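Long-range contact in YARHG domain-containing protein (Legionella pneumophila subsp. pneumophila, PDB 4G2A), which is of unknown function but, with its DUF4424 and YARHG regions, may bind nutrients: residues I21-E26 with A165-S170. Numbering follows the deposited sequence.
Sequences IKMVSE and ALWQDS
With CG anti to its carbonyl carbon (chi1 -64°), W167 extends its indole alongside the start of strand 21-33, where I21 and M23 meet different parts of it. I21 CG2 lies 3.8 Å from W167 CZ3, the two side chains running side by side in the same direction. M23, a selenomethionine, starts extended and bends at its last torsion (chi3 -97°), which brings M23 CE to 3.3 Å from W167 NE1 at the pyrrole end of the ring. Its selenium, M23 SE, stands obliquely off the five-membered ring of W167, 5.1 Å from the centroid, a Met-aromatic contact. The backbones are joined at I21 O, which accepts the N-H of Q168 (N to O 3.1 Å) from above the carbonyl plane and also reaches the indole edge at W167 CE3. Beside it a water joins the two backbones: it accepts from M23 N and donates to Q168 O at 2.6 Å, so a strand amide and a loop carbonyl share one bridge. Toward solvent, the chain of K22, extended beyond CG, passes D169, with K22 CD 3.5 Å from D169 OD2. K22 NZ stays 4.5 Å from D169 OD2, too far for a salt bridge, though the opposite charges probably attract weakly. Two polar ends of the loop are held elsewhere: W167 NE1 by P13 O and Q168 OE1 by T55 OG1. The contact thus lays the loop between strands 155-160 and 174-180 against strand 21-33, with W167 buried among F52 of strand 43-54, P15 of strand 10-15, and I62 and M64 of strand 60-68.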
loop_
_atom_site.group_PDB
_atom_site.type_symbol
_atom_site.label_atom_id
_atom_site.label_comp_id
_atom_site.label_asym_id
_atom_site.label_seq_id
_atom_site.Cartn_x
_atom_site.Cartn_y
_atom_site.Cartn_z
ATOM N N ILE A 21 -2.461 9.915 28.553
ATOM C CA ILE A 21 -1.408 9.096 27.962
ATOM C C ILE A 21 -1.008 9.746 26.642
ATOM O O ILE A 21 -1.868 9.940 25.776
ATOM C CB ILE A 21 -1.857 7.604 27.749
ATOM C CG1 ILE A 21 -2.460 6.925 29.023
ATOM C CG2 ILE A 21 -0.753 6.763 27.061
ATOM C CD1 ILE A 21 -1.500 6.563 30.120
ATOM N N LYS A 22 0.291 10.078 26.478
ATOM C CA LYS A 22 0.764 10.695 25.236
ATOM C C LYS A 22 1.578 9.703 24.427
ATOM O O LYS A 22 2.278 8.862 24.984
ATOM C CB LYS A 22 1.524 12.021 25.475
ATOM C CG LYS A 22 2.810 11.955 26.276
ATOM C CD LYS A 22 3.402 13.359 26.466
ATOM C CE LYS A 22 4.760 13.324 27.134
ATOM N NZ LYS A 22 5.279 14.685 27.450
HETATM N N MSE A 23 1.425 9.766 23.103
HETATM C CA MSE A 23 2.153 8.928 22.155
HETATM C C MSE A 23 3.422 9.679 21.835
HETATM O O MSE A 23 3.336 10.791 21.333
HETATM C CB MSE A 23 1.282 8.656 20.929
HETATM C CG MSE A 23 1.685 7.411 20.198
HETATM SE SE MSE A 23 0.748 7.317 18.512
HETATM C CE MSE A 23 -0.685 6.179 18.994
ATOM N N VAL A 24 4.588 9.168 22.242
ATOM C CA VAL A 24 5.811 9.943 22.100
ATOM C C VAL A 24 6.657 9.540 20.882
ATOM O O VAL A 24 7.439 10.360 20.408
ATOM C CB VAL A 24 6.649 9.976 23.403
ATOM C CG1 VAL A 24 5.955 10.816 24.473
ATOM C CG2 VAL A 24 6.926 8.578 23.924
ATOM N N SER A 25 6.486 8.319 20.359
ATOM C CA SER A 25 7.220 7.868 19.179
ATOM C C SER A 25 6.562 6.650 18.551
ATOM O O SER A 25 5.861 5.901 19.224
ATOM C CB SER A 25 8.679 7.552 19.514
ATOM O OG SER A 25 8.829 6.247 20.053
ATOM N N GLU A 26 6.774 6.483 17.243
ATOM C CA GLU A 26 6.293 5.352 16.440
ATOM C C GLU A 26 7.373 4.956 15.448
ATOM O O GLU A 26 8.166 5.796 15.020
ATOM C CB GLU A 26 4.979 5.660 15.682
ATOM C CG GLU A 26 3.854 6.339 16.466
ATOM C CD GLU A 26 4.101 7.813 16.737
ATOM O OE1 GLU A 26 4.511 8.534 15.800
ATOM O OE2 GLU A 26 3.968 8.230 17.910
ATOM N N ALA A 165 -4.765 12.125 17.329
ATOM C CA ALA A 165 -5.415 13.261 17.994
ATOM C C ALA A 165 -6.264 12.808 19.201
ATOM O O ALA A 165 -6.699 13.650 19.977
ATOM C CB ALA A 165 -6.300 14.004 16.998
ATOM N N LEU A 166 -6.532 11.490 19.337
ATOM C CA LEU A 166 -7.279 10.960 20.476
ATOM C C LEU A 166 -6.369 10.853 21.733
ATOM O O LEU A 166 -6.869 10.767 22.857
ATOM C CB LEU A 166 -7.905 9.602 20.145
ATOM C CG LEU A 166 -9.046 9.615 19.129
ATOM C CD1 LEU A 166 -9.267 8.248 18.564
ATOM C CD2 LEU A 166 -10.332 10.217 19.699
ATOM N N TRP A 167 -5.040 10.845 21.529
ATOM C CA TRP A 167 -4.071 10.783 22.612
ATOM C C TRP A 167 -3.763 12.199 23.098
ATOM O O TRP A 167 -3.977 13.171 22.361
ATOM C CB TRP A 167 -2.805 10.045 22.161
ATOM C CG TRP A 167 -3.065 8.610 21.825
ATOM C CD1 TRP A 167 -3.160 8.072 20.582
ATOM C CD2 TRP A 167 -3.323 7.539 22.748
ATOM N NE1 TRP A 167 -3.424 6.721 20.667
ATOM C CE2 TRP A 167 -3.521 6.365 21.984
ATOM C CE3 TRP A 167 -3.368 7.446 24.154
ATOM C CZ2 TRP A 167 -3.796 5.122 22.573
ATOM C CZ3 TRP A 167 -3.652 6.216 24.736
ATOM C CH2 TRP A 167 -3.874 5.074 23.949
ATOM N N GLN A 168 -3.285 12.309 24.355
ATOM C CA GLN A 168 -2.966 13.564 25.031
ATOM C C GLN A 168 -1.927 14.363 24.278
ATOM O O GLN A 168 -0.949 13.800 23.788
ATOM C CB GLN A 168 -2.498 13.309 26.460
ATOM C CG GLN A 168 -2.525 14.565 27.316
ATOM C CD GLN A 168 -2.034 14.307 28.702
ATOM O OE1 GLN A 168 -1.191 13.440 28.940
ATOM N NE2 GLN A 168 -2.564 15.060 29.652
ATOM N N ASP A 169 -2.169 15.687 24.183
ATOM C CA ASP A 169 -1.365 16.702 23.485
ATOM C C ASP A 169 -1.633 16.632 21.986
ATOM O O ASP A 169 -2.374 15.756 21.519
ATOM C CB ASP A 169 0.147 16.604 23.809
ATOM C CG ASP A 169 0.478 16.794 25.288
ATOM O OD1 ASP A 169 -0.177 17.649 25.946
ATOM O OD2 ASP A 169 1.389 16.094 25.789
ATOM N N SER A 170 -1.092 17.602 21.242
ATOM C CA SER A 170 -1.290 17.716 19.796
ATOM C C SER A 170 -0.491 16.654 19.017
ATOM O O SER A 170 -1.072 15.871 18.236
ATOM C CB SER A 170 -0.915 19.121 19.313
ATOM O OG SER A 170 0.258 19.632 19.936
HETATM O O HOH W 1 0.095 12.111 22.074
#